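PDB 1SKZ: antistasin from Haementeria officinalis, which inhibits blood coagulation factor Xa as a highly disulfide-bonded, secreted serine protease inhibitor. Local coordinates for residues A[58-68]-A[75-84]. Numbering follows the deposited sequence.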
loop_
_atom_site.group_PDB
_atom_site.type_symbol
_atom_site.label_atom_id
_atom_site.label_comp_id
_atom_site.label_asym_id
_atom_site.label_seq_id
_atom_site.Cartn_x
_atom_site.Cartn_y
_atom_site.Cartn_z
ATOM N N MET A 58 -1.002 11.886 8.539
ATOM C CA MET A 58 -2.372 12.142 8.112
ATOM C C MET A 58 -2.921 13.213 9.040
ATOM O O MET A 58 -2.545 13.251 10.219
ATOM C CB MET A 58 -3.239 10.879 8.238
ATOM C CG MET A 58 -4.596 10.967 7.555
ATOM S SD MET A 58 -5.580 9.555 8.026
ATOM C CE MET A 58 -7.372 10.106 7.653
ATOM N N LYS A 59 -3.652 14.177 8.474
ATOM C CA LYS A 59 -4.305 15.206 9.274
ATOM C C LYS A 59 -5.227 14.474 10.232
ATOM O O LYS A 59 -5.866 13.489 9.842
ATOM C CB LYS A 59 -5.103 16.156 8.373
ATOM C CG LYS A 59 -5.908 17.252 9.136
ATOM C CD LYS A 59 -6.132 18.479 8.240
ATOM C CE LYS A 59 -7.135 19.463 8.819
ATOM N NZ LYS A 59 -8.575 19.009 8.680
ATOM N N ALA A 60 -5.186 14.851 11.508
ATOM C CA ALA A 60 -5.731 13.994 12.562
ATOM C C ALA A 60 -7.233 13.919 12.507
ATOM O O ALA A 60 -7.827 12.915 12.886
ATOM C CB ALA A 60 -5.299 14.504 13.927
ATOM N N THR A 61 -7.846 15.062 12.209
ATOM C CA THR A 61 -9.290 15.212 12.311
ATOM C C THR A 61 -9.810 16.124 11.205
ATOM O O THR A 61 -9.054 16.946 10.630
ATOM C CB THR A 61 -9.657 15.802 13.693
ATOM O OG1 THR A 61 -10.972 15.362 14.051
ATOM C CG2 THR A 61 -9.565 17.343 13.682
ATOM N N CYS A 62 -11.057 15.897 10.818
ATOM C CA CYS A 62 -11.702 16.793 9.871
ATOM C C CYS A 62 -13.154 16.980 10.283
ATOM O O CYS A 62 -13.826 16.005 10.622
ATOM C CB CYS A 62 -11.606 16.215 8.441
ATOM S SG CYS A 62 -12.143 17.338 7.106
ATOM N N ASP A 63 -13.643 18.208 10.115
ATOM C CA ASP A 63 -15.053 18.542 10.297
ATOM C C ASP A 63 -15.579 19.405 9.142
ATOM O O ASP A 63 -14.873 20.319 8.682
ATOM C CB ASP A 63 -15.242 19.307 11.620
ATOM C CG ASP A 63 -16.707 19.428 12.007
ATOM O OD1 ASP A 63 -17.253 18.381 12.427
ATOM O OD2 ASP A 63 -17.342 20.496 11.775
ATOM N N ILE A 64 -16.844 19.179 8.764
ATOM C CA ILE A 64 -17.552 19.962 7.721
ATOM C C ILE A 64 -17.506 21.494 7.911
ATOM O O ILE A 64 -17.460 22.254 6.929
ATOM C CB ILE A 64 -19.049 19.531 7.599
ATOM C CG1 ILE A 64 -19.719 20.185 6.386
ATOM C CG2 ILE A 64 -19.839 19.971 8.833
ATOM C CD1 ILE A 64 -19.341 19.585 5.041
ATOM N N SER A 65 -17.462 21.936 9.166
ATOM C CA SER A 65 -17.423 23.355 9.485
ATOM C C SER A 65 -16.149 23.976 8.933
ATOM O O SER A 65 -16.186 25.127 8.470
ATOM C CB SER A 65 -17.527 23.573 11.014
ATOM O OG SER A 65 -16.301 23.309 11.687
ATOM N N GLU A 66 -15.074 23.173 8.824
ATOM C CA GLU A 66 -13.811 23.668 8.255
ATOM C C GLU A 66 -13.911 23.845 6.749
ATOM O O GLU A 66 -13.037 24.429 6.141
ATOM C CB GLU A 66 -12.630 22.710 8.500
ATOM C CG GLU A 66 -12.301 22.270 9.938
ATOM C CD GLU A 66 -11.478 20.974 9.953
ATOM O OE1 GLU A 66 -11.429 20.283 8.924
ATOM O OE2 GLU A 66 -10.928 20.600 11.004
ATOM N N CYS A 67 -14.884 23.190 6.138
ATOM C CA CYS A 67 -14.857 22.995 4.714
ATOM C C CYS A 67 -15.351 24.169 3.895
ATOM O O CYS A 67 -16.322 24.821 4.254
ATOM C CB CYS A 67 -15.647 21.755 4.378
ATOM S SG CYS A 67 -14.795 20.194 4.766
ATOM N N PRO A 68 -14.737 24.406 2.724
ATOM C CA PRO A 68 -15.348 25.240 1.680
ATOM C C PRO A 68 -16.781 24.851 1.315
ATOM O O PRO A 68 -17.177 23.697 1.402
ATOM C CB PRO A 68 -14.421 25.049 0.474
ATOM C CG PRO A 68 -13.126 24.625 1.056
ATOM C CD PRO A 68 -13.391 23.933 2.348
ATOM N N ARG A 75 -12.480 10.952 4.498
ATOM C CA ARG A 75 -12.030 10.101 5.583
ATOM C C ARG A 75 -10.660 9.511 5.285
ATOM O O ARG A 75 -10.046 8.906 6.176
ATOM C CB ARG A 75 -13.011 8.941 5.814
ATOM C CG ARG A 75 -14.344 9.290 6.539
ATOM C CD ARG A 75 -15.425 8.287 6.106
ATOM N NE ARG A 75 -16.805 8.773 6.250
ATOM C CZ ARG A 75 -17.376 9.739 5.515
ATOM N NH1 ARG A 75 -16.698 10.373 4.548
ATOM N NH2 ARG A 75 -18.615 10.129 5.809
ATOM N N LEU A 76 -10.261 9.508 4.010
ATOM C CA LEU A 76 -8.931 9.060 3.659
ATOM C C LEU A 76 -7.880 10.091 4.060
ATOM O O LEU A 76 -6.814 9.752 4.590
ATOM C CB LEU A 76 -8.841 8.773 2.156
ATOM C CG LEU A 76 -7.560 8.027 1.713
ATOM C CD1 LEU A 76 -7.471 6.658 2.404
ATOM C CD2 LEU A 76 -7.568 7.873 0.172
ATOM N N THR A 77 -8.127 11.350 3.729
ATOM C CA THR A 77 -7.111 12.384 3.907
ATOM C C THR A 77 -7.373 13.319 5.108
ATOM O O THR A 77 -6.561 14.195 5.373
ATOM C CB THR A 77 -7.004 13.268 2.663
ATOM O OG1 THR A 77 -8.237 13.980 2.486
ATOM C CG2 THR A 77 -6.706 12.410 1.388
ATOM N N ASN A 78 -8.600 13.272 5.639
ATOM C CA ASN A 78 -9.101 14.249 6.626
ATOM C C ASN A 78 -8.925 15.691 6.161
ATOM O O ASN A 78 -8.717 16.600 6.973
ATOM C CB ASN A 78 -8.419 14.060 7.991
ATOM C CG ASN A 78 -9.068 12.976 8.813
ATOM O OD1 ASN A 78 -10.142 12.482 8.488
ATOM N ND2 ASN A 78 -8.418 12.590 9.891
ATOM N N LYS A 79 -9.044 15.905 4.854
ATOM C CA LYS A 79 -9.088 17.257 4.292
ATOM C C LYS A 79 -10.384 17.364 3.520
ATOM O O LYS A 79 -11.037 16.351 3.262
ATOM C CB LYS A 79 -7.898 17.516 3.349
ATOM C CG LYS A 79 -6.580 17.448 4.045
ATOM C CD LYS A 79 -5.420 17.672 3.081
ATOM C CE LYS A 79 -4.172 18.133 3.867
ATOM N NZ LYS A 79 -2.908 18.201 3.030
ATOM N N CYS A 80 -10.745 18.588 3.149
ATOM C CA CYS A 80 -12.029 18.860 2.537
ATOM C C CYS A 80 -11.947 18.609 1.055
ATOM O O CYS A 80 -12.139 19.508 0.238
ATOM C CB CYS A 80 -12.472 20.309 2.863
ATOM S SG CYS A 80 -12.815 20.570 4.643
ATOM N N ASP A 81 -11.689 17.355 0.703
ATOM C CA ASP A 81 -11.312 16.982 -0.663
ATOM C C ASP A 81 -12.488 16.605 -1.558
ATOM O O ASP A 81 -12.364 16.612 -2.778
ATOM C CB ASP A 81 -10.307 15.821 -0.617
ATOM C CG ASP A 81 -8.878 16.280 -0.307
ATOM O OD1 ASP A 81 -8.482 17.410 -0.669
ATOM O OD2 ASP A 81 -8.138 15.504 0.328
ATOM N N CYS A 82 -13.589 16.157 -0.961
ATOM C CA CYS A 82 -14.691 15.587 -1.723
ATOM C C CYS A 82 -15.820 16.559 -1.994
ATOM O O CYS A 82 -16.201 17.348 -1.132
ATOM C CB CYS A 82 -15.258 14.362 -1.018
ATOM S SG CYS A 82 -14.017 13.124 -0.551
ATOM N N LYS A 83 -16.319 16.533 -3.223
ATOM C CA LYS A 83 -17.567 17.196 -3.551
ATOM C C LYS A 83 -18.673 16.584 -2.687
ATOM O O LYS A 83 -18.855 15.347 -2.695
ATOM C CB LYS A 83 -17.908 16.946 -5.002
ATOM C CG LYS A 83 -17.211 17.841 -5.984
ATOM C CD LYS A 83 -18.040 17.880 -7.250
ATOM C CE LYS A 83 -17.187 18.098 -8.454
ATOM N NZ LYS A 83 -16.891 19.529 -8.512
ATOM N N ILE A 84 -19.501 17.448 -2.096
ATOM C CA ILE A 84 -20.708 16.998 -1.387
ATOM C C ILE A 84 -21.732 16.369 -2.331
ATOM O O ILE A 84 -22.282 15.297 -2.045
ATOM C CB ILE A 84 -21.373 18.158 -0.632
ATOM C CG1 ILE A 84 -20.423 18.670 0.448
ATOM C CG2 ILE A 84 -22.708 17.675 -0.006
ATOM C CD1 ILE A 84 -20.965 19.905 1.227
HETATM O O HOH W 1 -3.905 14.456 5.247
#
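The carboxamide of Asn78 is sandwiched by two side chains of 58-68: the methyl CE of Met58 sits over one face, 3.5 Å from Asn78 CG, while Cys62 CB lies over the opposite one, displaced toward Asn78 CB and OD1. At the nitrogen edge, ND2 donates to Lys59 O at 2.7 Å, with the acceptor close to the amide plane and the N-H pointing fairly straight at it (155°). Met58 reaches its face because CG is anti to the backbone N (chi1 -168°) and the chain beyond runs extended, which also sets CE beside the carbonyl oxygens of Arg75 and Leu76. An alanine at Asn78, lacking the amide, would probably leave Lys59 O without this mate and open a gap beside the Met58 methyl.

Lys59 returns the grip. Its aliphatic chain passes over Asn78 O and then bends at the last torsion, placing NZ nearly in line with that C=O, 3.0 Å from the oxygen. The same ammonium bonds Thr61 O and makes a salt bridge with Glu66 OE1, so three acceptors fix it. Near Met58 a water accepts from Lys59 N and donates to Thr77 O.

Beyond Asn78 the link turns covalent: Cys67 and Cys80 form a disulfide (SG to SG 2.0 Å, chi3 -86°), one of an interleaved pair with Cys62-Cys73, in the same pattern and spacing as Cys8-Cys19 and Cys13-Cys26 in the first half of this duplicated inhibitor. Cys62 SG rests 4.1 Å from Cys80 SG, and Pro68 CD covers Cys80 CB from another side. Strand 82-83 then pairs antiparallel with 71-72, and Cys82 is tied by a disulfide to Cys103. Near this hairpin, the CD1 methyls of Ile64 and Ile84 meet at 4.2 Å, their side chains crossing at about a right angle beside Met72.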